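Cif (Cell cycle inhibiting factor) (PDB 3EFY) deamidates a glutamine of host NEDD8, shutting off cullin-RING ubiquitin ligases and inhibiting the host cell cycle, through the C-terminal part present here. Local coordinates at residues A[37-40]-A[41-44]; A[111-114]-A[115-118]; A[141-144]-A[145-148]; A[169-172]-A[173-177]. All coordinates share one frame; numbering follows the deposited sequence.

Interaction 1: residues A[37-40]-A[41-44]; sequences LSLE and QLQE
Gln41 and Ser38 form a capping box at the start of helix 39-47, each side chain accepting from the other's backbone N-H. Gln41 N reaches Ser38 OG at 3.1 Å, nearly straight, with an N-H...O angle of 165°. In return Gln41 OE1 receives Ser38 N at 3.2 Å, the donor tilted 22° from the plane of the amide carbonyl. To get there the Gln41 chain, extended beyond CG, passes Leu37 at about a right angle, and its CD comes within 4.1 Å of Leu37 CG. Leu42 follows: its N closes the first helical turn on Ser38 O at 2.9 Å. Its side chain is approached by two leucines, Leu42 CB lying 4.4 Å from Leu37 CD2 and Leu42 CD2 meeting Leu39 CD1; Leu39 and Leu42 both face Phe120 of helix 113-124 and Phe161 of strand 159-166. The Gln43 side chain passes Leu39 at a slant, bringing Gln43 NE2 to 3.7 Å from Leu39 CG, while its backbone N bonds to Leu39 O. At Glu44 a bend at chi2 (-72°) leaves the carboxylate near a water that donates to Glu40 O at 2.7 Å and to Glu44 OE2 at 3.2 Å.

Interaction 2: residues A[111-114]-A[115-118]; sequences ILLD and DICN
Ile116 meets two apolar groups from the preceding residues. Ile111 CD1 lies 4.1 Å from Ile116 CB, and Leu113 CD1 comes to 4.0 Å from Ile116 CG2, the two pairs crossing at a slant. The same Leu113 CD1 also touches Cys117 SG at 3.9 Å, so this one methyl touches the residues three and four places on. It can do so because Leu113 CG stands trans to the backbone N (chi1 -180°), which brings the branch end back toward the turn although the side chain starts off away from it. The Ile116 side chain is about 9 Å from those of the probable active-site residues His66 and Gln86. Leu112, at the N-cap position of helix 113-124, has a bifurcated acceptor: Leu112 O takes Asp115 N at 2.9 Å, from 61° above the carbonyl plane, and Ile116 N only weakly at 3.4 Å. Regular helical bonds follow from Cys117 N to Leu113 O and from Asn118 N to Asp114 O. At the polar edge a water accepts from Leu112 N at 2.9 Å and donates to Asp115 OD2 at 2.7 Å, an indirect link between cap residue and carboxylate. Ile111 bonds through its backbone to Ala82 of strand 81-85 and Leu113 to Arg80 just before it, while Ile116 packs on Leu136 and Phe137 of helix 130-137.

Interaction 3: residues A[141-144]-A[145-148]; sequences GNVK and MLRK
Asn142 CG lies anti to its backbone N (chi1 -173°), while Met145 CG lies beside its own N (chi1 -62°) and a further bend at chi2 folds Met145 back over the turn, which sets the two side chains next to each other. They run obliquely past one another, and Met145 CG rests 3.8 Å from Asn142 ND2. The methionine chain bends again at chi3, which returns Met145 CE to 3.7 Å from Lys144 O. Asn142 OD1 meanwhile accepts Lys144 N at 2.9 Å, the donor lying 41° above the carbonyl plane, and this defines an Asx turn leading into a short 3-10 segment. The segment's own bonds join residues three apart: Met145 N reaches Asn142 O at 3.1 Å, and Leu146 N reaches Val143 O at 3.1 Å. On its outer face ordered waters lie between the carbonyls, one of them 2.8 Å from Lys144 O and 2.6 Å from Leu146 O. Inward, Val143 CG2 barely touches Leu146 CD1, and both side chains pack on Leu130 of helix 130-137. Leu146 also contacts Ile133 and Thr94, and its side chain is about 9 Å from those of the probable active-site residues Gln86 and His66.

Interaction 4: residues A[169-172]-A[173-177]; sequences DNIE and KNIEI
Ile171 and Ile175 cross at a slant one turn apart, with Ile171 CG1 3.8 Å from Ile175 CD1. A different face of the same stretch carries Asn170, Lys173 and Asn174: Asn170 and Lys173 lie side by side pointing the same way, whereas the Asn170 and Asn174 amide planes are turned 77° against each other. Bends at chi3 (55°) and chi4 bring Lys173 NZ round to Asn174 OD1, a 2.6 Å bond whose donor stands 35° above the carbonyl plane. The underlying scaffold is an alpha-helix, 168-184, with i to i+4 bonds such as Asn174 N to Asn170 O at 2.9 Å and Ile175 N to Ile171 O at 3.0 Å. Its polar face meets the C-terminal end of helix 10-22, where Lys173 NZ donates to Asp23 O and Asn174 ND2 donates to Leu20 O and Asp23 O, so buried Asn174 has partners at both side-chain polar atoms. Ile171 packs on Leu20 and Phe21 of that helix, and both isoleucines touch Leu188 of the second subunit, a residue apparently from the expression tag. A water lies 2.9 Å from both Glu172 O and Glu176 OE2, the latter atom also salt-bridged to Lys179.

In the fold
From the N terminus the contacts come in series, none nesting or crossing, each closing only a local turn. Interaction 1 starts helix 39-47; interaction 2 turns edge strand 111-112 of the antiparallel sheet into helix 113-124. Their centres are about 15 Å apart, and Phe120 of the latter helix meets the leucines of interaction 1. Interaction 3 lies in the loop before strand 159-166; side chains of helix 130-137 pack against interaction 2 and interaction 3. Interaction 4 joins helix 168-184 to the second subunit and to the far end of helix 10-22, whose start at the probable active-site Cys10 fits a papain-like fold. Interactions 3 and 4, centres about 35 Å apart, lie across the chain's centre.

Interaction 1: residues A[37-40]-A[41-44]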
loop_
_atom_site.group_PDB
_atom_site.type_symbol
_atom_site.label_atom_id
_atom_site.label_comp_id
_atom_site.label_asym_id
_atom_site.label_seq_id
_atom_site.Cartn_x
_atom_site.Cartn_y
_atom_site.Cartn_z
ATOM N N LEU A 37 3.740 -19.070 11.756
ATOM C CA LEU A 37 4.284 -20.404 11.754
ATOM C C LEU A 37 5.616 -20.431 12.525
ATOM O O LEU A 37 6.431 -19.485 12.444
ATOM C CB LEU A 37 4.619 -20.873 10.319
ATOM C CG LEU A 37 3.465 -21.093 9.328
ATOM C CD1 LEU A 37 2.815 -19.846 8.890
ATOM C CD2 LEU A 37 4.042 -21.858 8.128
ATOM N N SER A 38 5.831 -21.528 13.210
ATOM C CA SER A 38 7.133 -21.878 13.765
ATOM C C SER A 38 8.015 -22.405 12.662
ATOM O O SER A 38 7.561 -22.754 11.587
ATOM C CB SER A 38 7.012 -22.941 14.862
ATOM O OG SER A 38 6.484 -24.137 14.302
ATOM N N LEU A 39 9.295 -22.526 12.941
ATOM C CA LEU A 39 10.184 -23.158 11.972
ATOM C C LEU A 39 9.775 -24.590 11.651
ATOM O O LEU A 39 9.768 -24.980 10.492
ATOM C CB LEU A 39 11.617 -23.181 12.509
ATOM C CG LEU A 39 12.652 -23.729 11.547
ATOM C CD1 LEU A 39 12.684 -23.096 10.118
ATOM C CD2 LEU A 39 14.035 -23.610 12.243
ATOM N N GLU A 40 9.394 -25.360 12.652
ATOM C CA GLU A 40 8.992 -26.744 12.392
ATOM C C GLU A 40 7.790 -26.784 11.474
ATOM O O GLU A 40 7.742 -27.582 10.534
ATOM C CB GLU A 40 8.720 -27.465 13.704
ATOM C CG GLU A 40 7.907 -28.735 13.669
ATOM C CD GLU A 40 7.409 -29.072 15.088
ATOM O OE1 GLU A 40 6.217 -28.816 15.411
ATOM O OE2 GLU A 40 8.246 -29.522 15.888
ATOM N N GLN A 41 6.821 -25.918 11.731
ATOM C CA GLN A 41 5.673 -25.794 10.874
ATOM C C GLN A 41 6.032 -25.408 9.426
ATOM O O GLN A 41 5.524 -25.950 8.443
ATOM C CB GLN A 41 4.759 -24.738 11.484
ATOM C CG GLN A 41 3.376 -24.906 11.272
ATOM C CD GLN A 41 2.538 -23.951 12.167
ATOM O OE1 GLN A 41 3.059 -23.179 13.004
ATOM N NE2 GLN A 41 1.238 -24.029 11.985
ATOM N N LEU A 42 6.904 -24.412 9.274
ATOM C CA LEU A 42 7.333 -23.982 7.981
ATOM C C LEU A 42 8.044 -25.148 7.238
ATOM O O LEU A 42 7.786 -25.378 6.068
ATOM C CB LEU A 42 8.333 -22.795 8.108
ATOM C CG LEU A 42 8.945 -22.405 6.751
ATOM C CD1 LEU A 42 7.885 -21.839 5.787
ATOM C CD2 LEU A 42 10.087 -21.416 6.924
ATOM N N GLN A 43 8.894 -25.893 7.931
ATOM C CA GLN A 43 9.641 -27.006 7.309
ATOM C C GLN A 43 8.645 -28.077 6.743
ATOM O O GLN A 43 8.821 -28.570 5.610
ATOM C CB GLN A 43 10.657 -27.627 8.280
ATOM C CG GLN A 43 11.830 -26.696 8.623
ATOM C CD GLN A 43 12.689 -27.189 9.775
ATOM O OE1 GLN A 43 12.226 -27.952 10.648
ATOM N NE2 GLN A 43 13.949 -26.731 9.817
ATOM N N GLU A 44 7.587 -28.328 7.496
ATOM C CA GLU A 44 6.508 -29.222 6.997
ATOM C C GLU A 44 5.824 -28.647 5.802
ATOM O O GLU A 44 5.613 -29.374 4.819
ATOM C CB GLU A 44 5.513 -29.608 8.096
ATOM C CG GLU A 44 6.140 -30.416 9.206
ATOM C CD GLU A 44 6.479 -31.813 8.761
ATOM O OE1 GLU A 44 5.646 -32.443 8.050
ATOM O OE2 GLU A 44 7.588 -32.272 9.100
HETATM O O HOH W 1 9.091 -29.930 10.619
#

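Interaction 2: residues A[111-114]-A[115-118]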
loop_
_atom_site.group_PDB
_atom_site.type_symbol
_atom_site.label_atom_id
_atom_site.label_comp_id
_atom_site.label_asym_id
_atom_site.label_seq_id
_atom_site.Cartn_x
_atom_site.Cartn_y
_atom_site.Cartn_z
ATOM N N ILE A 111 18.241 -17.035 -5.641
ATOM C CA ILE A 111 18.962 -17.909 -4.747
ATOM C C ILE A 111 18.257 -19.256 -4.720
ATOM O O ILE A 111 17.253 -19.410 -5.419
ATOM C CB ILE A 111 19.108 -17.328 -3.325
ATOM C CG1 ILE A 111 17.735 -17.185 -2.671
ATOM C CG2 ILE A 111 19.889 -15.989 -3.406
ATOM C CD1 ILE A 111 17.782 -16.837 -1.158
ATOM N N LEU A 112 18.820 -20.220 -4.015
ATOM C CA LEU A 112 18.163 -21.525 -3.807
ATOM C C LEU A 112 17.390 -21.457 -2.502
ATOM O O LEU A 112 17.928 -21.094 -1.439
ATOM C CB LEU A 112 19.156 -22.671 -3.731
ATOM C CG LEU A 112 19.929 -22.976 -5.033
ATOM C CD1 LEU A 112 20.954 -24.120 -4.793
ATOM C CD2 LEU A 112 18.960 -23.309 -6.147
ATOM N N LEU A 113 16.119 -21.810 -2.571
ATOM C CA LEU A 113 15.332 -21.938 -1.369
ATOM C C LEU A 113 15.994 -22.827 -0.341
ATOM O O LEU A 113 15.984 -22.534 0.845
ATOM C CB LEU A 113 13.918 -22.435 -1.731
ATOM C CG LEU A 113 12.943 -22.620 -0.571
ATOM C CD1 LEU A 113 12.715 -21.295 0.198
ATOM C CD2 LEU A 113 11.584 -23.101 -1.114
ATOM N N ASP A 114 16.637 -23.919 -0.794
ATOM C CA ASP A 114 17.323 -24.802 0.125
ATOM C C ASP A 114 18.450 -24.104 0.916
ATOM O O ASP A 114 18.717 -24.496 2.040
ATOM C CB ASP A 114 17.978 -25.950 -0.636
ATOM C CG ASP A 114 17.002 -26.990 -1.100
ATOM O OD1 ASP A 114 15.863 -27.034 -0.621
ATOM O OD2 ASP A 114 17.424 -27.780 -1.969
ATOM N N ASP A 115 19.114 -23.123 0.292
ATOM C CA ASP A 115 20.237 -22.435 0.956
ATOM C C ASP A 115 19.715 -21.542 2.100
ATOM O O ASP A 115 20.332 -21.493 3.189
ATOM C CB ASP A 115 21.052 -21.624 -0.014
ATOM C CG ASP A 115 21.982 -22.499 -0.879
ATOM O OD1 ASP A 115 22.277 -23.638 -0.463
ATOM O OD2 ASP A 115 22.395 -22.017 -1.948
ATOM N N ILE A 116 18.608 -20.848 1.863
ATOM C CA ILE A 116 18.073 -19.978 2.943
ATOM C C ILE A 116 17.462 -20.864 4.049
ATOM O O ILE A 116 17.588 -20.574 5.222
ATOM C CB ILE A 116 17.132 -18.836 2.419
ATOM C CG1 ILE A 116 16.696 -17.920 3.572
ATOM C CG2 ILE A 116 15.912 -19.402 1.742
ATOM C CD1 ILE A 116 17.711 -16.965 4.019
ATOM N N CYS A 117 16.831 -21.977 3.672
ATOM C CA CYS A 117 16.343 -22.948 4.626
ATOM C C CYS A 117 17.443 -23.601 5.486
ATOM O O CYS A 117 17.293 -23.819 6.694
ATOM C CB CYS A 117 15.457 -23.982 3.921
ATOM S SG CYS A 117 13.897 -23.208 3.400
ATOM N N ASN A 118 18.567 -23.902 4.869
ATOM C CA ASN A 118 19.703 -24.414 5.606
ATOM C C ASN A 118 20.151 -23.370 6.617
ATOM O O ASN A 118 20.442 -23.705 7.768
ATOM C CB ASN A 118 20.856 -24.733 4.672
ATOM C CG ASN A 118 22.109 -25.216 5.434
ATOM O OD1 ASN A 118 23.106 -24.489 5.562
ATOM N ND2 ASN A 118 22.043 -26.436 5.977
HETATM O O HOH W 2 21.554 -19.776 -3.129
#

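Interaction 3: residues A[141-144]-A[145-148]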
loop_
_atom_site.group_PDB
_atom_site.type_symbol
_atom_site.label_atom_id
_atom_site.label_comp_id
_atom_site.label_asym_id
_atom_site.label_seq_id
_atom_site.Cartn_x
_atom_site.Cartn_y
_atom_site.Cartn_z
ATOM N N GLY A 141 28.505 -9.544 -0.129
ATOM C CA GLY A 141 28.920 -10.806 0.441
ATOM C C GLY A 141 30.133 -10.738 1.340
ATOM O O GLY A 141 30.906 -11.700 1.416
ATOM N N ASN A 142 30.296 -9.613 2.032
ATOM C CA ASN A 142 31.543 -9.317 2.744
ATOM C C ASN A 142 31.447 -9.628 4.227
ATOM O O ASN A 142 30.803 -8.900 4.996
ATOM C CB ASN A 142 31.922 -7.862 2.491
ATOM C CG ASN A 142 33.308 -7.517 3.073
ATOM O OD1 ASN A 142 33.901 -8.318 3.790
ATOM N ND2 ASN A 142 33.806 -6.330 2.746
ATOM N N VAL A 143 32.084 -10.722 4.652
ATOM C CA VAL A 143 32.022 -11.171 6.022
ATOM C C VAL A 143 32.626 -10.133 7.008
ATOM O O VAL A 143 32.179 -10.034 8.150
ATOM C CB VAL A 143 32.687 -12.563 6.176
ATOM C CG1 VAL A 143 34.199 -12.464 5.966
ATOM C CG2 VAL A 143 32.425 -13.141 7.549
ATOM N N LYS A 144 33.580 -9.336 6.535
ATOM C CA LYS A 144 34.202 -8.322 7.401
ATOM C C LYS A 144 33.248 -7.214 7.790
ATOM O O LYS A 144 33.541 -6.466 8.733
ATOM C CB LYS A 144 35.441 -7.705 6.756
ATOM C CG LYS A 144 36.514 -8.734 6.485
ATOM C CD LYS A 144 37.754 -8.091 5.956
ATOM C CE LYS A 144 38.843 -9.131 5.711
ATOM N NZ LYS A 144 39.939 -8.536 4.865
ATOM N N MET A 145 32.124 -7.072 7.085
ATOM C CA MET A 145 31.145 -6.039 7.441
ATOM C C MET A 145 30.159 -6.474 8.514
ATOM O O MET A 145 29.373 -5.641 8.989
ATOM C CB MET A 145 30.385 -5.538 6.220
ATOM C CG MET A 145 31.200 -4.876 5.143
ATOM S SD MET A 145 31.810 -3.335 5.856
ATOM C CE MET A 145 33.499 -3.813 6.127
ATOM N N LEU A 146 30.157 -7.750 8.888
ATOM C CA LEU A 146 29.235 -8.262 9.870
ATOM C C LEU A 146 29.771 -8.073 11.255
ATOM O O LEU A 146 30.989 -7.943 11.455
ATOM C CB LEU A 146 28.979 -9.742 9.673
ATOM C CG LEU A 146 28.421 -10.088 8.299
ATOM C CD1 LEU A 146 28.256 -11.622 8.267
ATOM C CD2 LEU A 146 27.083 -9.391 7.959
ATOM N N ARG A 147 28.867 -8.069 12.204
ATOM C CA ARG A 147 29.208 -8.009 13.620
ATOM C C ARG A 147 28.595 -9.192 14.363
ATOM O O ARG A 147 27.462 -9.116 14.844
ATOM C CB ARG A 147 28.740 -6.687 14.199
ATOM C CG ARG A 147 29.566 -5.475 13.679
ATOM C CD ARG A 147 29.213 -4.226 14.416
ATOM N NE ARG A 147 30.041 -3.107 13.976
ATOM C CZ ARG A 147 29.883 -1.862 14.411
ATOM N NH1 ARG A 147 28.958 -1.567 15.311
ATOM N NH2 ARG A 147 30.664 -0.913 13.938
ATOM N N LYS A 148 29.357 -10.276 14.477
ATOM C CA LYS A 148 28.859 -11.486 15.096
ATOM C C LYS A 148 28.404 -11.280 16.531
ATOM O O LYS A 148 27.496 -11.968 16.979
ATOM C CB LYS A 148 29.877 -12.613 15.021
ATOM C CG LYS A 148 30.975 -12.558 16.053
ATOM C CD LYS A 148 31.723 -13.912 16.074
ATOM C CE LYS A 148 32.987 -13.824 16.906
ATOM N NZ LYS A 148 33.936 -12.850 16.263
HETATM O O HOH W 3 33.216 -10.208 10.662
HETATM O O HOH W 4 32.575 -5.828 11.320
HETATM O O HOH W 5 33.692 -7.910 11.212
#

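Interaction 4: residues A[169-172]-A[173-177]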
loop_
_atom_site.group_PDB
_atom_site.type_symbol
_atom_site.label_atom_id
_atom_site.label_comp_id
_atom_site.label_asym_id
_atom_site.label_seq_id
_atom_site.Cartn_x
_atom_site.Cartn_y
_atom_site.Cartn_z
ATOM N N ASP A 169 -0.529 -11.551 -10.938
ATOM C CA ASP A 169 -1.320 -10.413 -11.420
ATOM C C ASP A 169 -1.519 -9.345 -10.343
ATOM O O ASP A 169 -1.598 -8.152 -10.635
ATOM C CB ASP A 169 -2.709 -10.882 -11.876
ATOM C CG ASP A 169 -2.697 -11.590 -13.182
ATOM O OD1 ASP A 169 -1.688 -11.554 -13.934
ATOM O OD2 ASP A 169 -3.754 -12.201 -13.465
ATOM N N ASN A 170 -1.554 -9.765 -9.083
ATOM C CA ASN A 170 -1.791 -8.832 -8.032
ATOM C C ASN A 170 -0.557 -7.982 -7.691
ATOM O O ASN A 170 -0.652 -6.761 -7.464
ATOM C CB ASN A 170 -2.230 -9.588 -6.820
ATOM C CG ASN A 170 -2.876 -8.742 -5.872
ATOM O OD1 ASN A 170 -2.413 -8.581 -4.736
ATOM N ND2 ASN A 170 -3.980 -8.134 -6.303
ATOM N N ILE A 171 0.594 -8.630 -7.639
ATOM C CA ILE A 171 1.843 -7.878 -7.368
ATOM C C ILE A 171 2.043 -6.864 -8.494
ATOM O O ILE A 171 2.402 -5.702 -8.243
ATOM C CB ILE A 171 3.067 -8.800 -7.073
ATOM C CG1 ILE A 171 4.366 -7.985 -6.885
ATOM C CG2 ILE A 171 3.336 -9.811 -8.193
ATOM C CD1 ILE A 171 4.332 -6.980 -5.736
ATOM N N GLU A 172 1.749 -7.273 -9.728
ATOM C CA GLU A 172 1.922 -6.380 -10.866
ATOM C C GLU A 172 1.032 -5.169 -10.711
ATOM O O GLU A 172 1.504 -4.065 -10.875
ATOM C CB GLU A 172 1.597 -7.088 -12.192
ATOM C CG GLU A 172 2.586 -8.109 -12.649
ATOM C CD GLU A 172 2.085 -8.925 -13.847
ATOM O OE1 GLU A 172 2.760 -9.919 -14.176
ATOM O OE2 GLU A 172 1.029 -8.570 -14.447
ATOM N N LYS A 173 -0.257 -5.367 -10.392
ATOM C CA LYS A 173 -1.207 -4.292 -10.210
ATOM C C LYS A 173 -0.777 -3.365 -9.070
ATOM O O LYS A 173 -0.811 -2.148 -9.213
ATOM C CB LYS A 173 -2.597 -4.853 -9.901
ATOM C CG LYS A 173 -3.586 -3.840 -9.327
ATOM C CD LYS A 173 -4.818 -4.474 -8.604
ATOM C CE LYS A 173 -4.468 -5.503 -7.432
ATOM N NZ LYS A 173 -4.438 -4.991 -5.993
ATOM N N ASN A 174 -0.356 -3.938 -7.937
ATOM C CA ASN A 174 0.058 -3.099 -6.819
ATOM C C ASN A 174 1.324 -2.269 -7.045
ATOM O O ASN A 174 1.457 -1.180 -6.504
ATOM C CB ASN A 174 0.160 -3.924 -5.525
ATOM C CG ASN A 174 -1.223 -4.375 -5.021
ATOM O OD1 ASN A 174 -2.239 -3.733 -5.310
ATOM N ND2 ASN A 174 -1.260 -5.465 -4.273
ATOM N N ILE A 175 2.240 -2.777 -7.864
ATOM C CA ILE A 175 3.441 -2.002 -8.202
ATOM C C ILE A 175 3.043 -0.840 -9.087
ATOM O O ILE A 175 3.528 0.251 -8.897
ATOM C CB ILE A 175 4.502 -2.840 -8.872
ATOM C CG1 ILE A 175 5.111 -3.825 -7.865
ATOM C CG2 ILE A 175 5.631 -1.926 -9.450
ATOM C CD1 ILE A 175 5.932 -4.931 -8.501
ATOM N N GLU A 176 2.139 -1.072 -10.038
ATOM C CA GLU A 176 1.626 0.048 -10.830
ATOM C C GLU A 176 0.986 1.124 -9.951
ATOM O O GLU A 176 1.166 2.319 -10.156
ATOM C CB GLU A 176 0.681 -0.440 -11.932
ATOM C CG GLU A 176 1.396 -1.214 -13.015
ATOM C CD GLU A 176 2.563 -0.421 -13.630
ATOM O OE1 GLU A 176 2.339 0.739 -14.072
ATOM O OE2 GLU A 176 3.705 -0.942 -13.654
ATOM N N ILE A 177 0.223 0.703 -8.940
ATOM C CA ILE A 177 -0.374 1.646 -8.030
ATOM C C ILE A 177 0.650 2.439 -7.235
ATOM O O ILE A 177 0.547 3.674 -7.146
ATOM C CB ILE A 177 -1.401 0.913 -7.087
ATOM C CG1 ILE A 177 -2.584 0.351 -7.876
ATOM C CG2 ILE A 177 -1.843 1.855 -5.991
ATOM C CD1 ILE A 177 -3.240 -0.852 -7.169
HETATM O O HOH W 6 3.850 -3.669 -12.619
#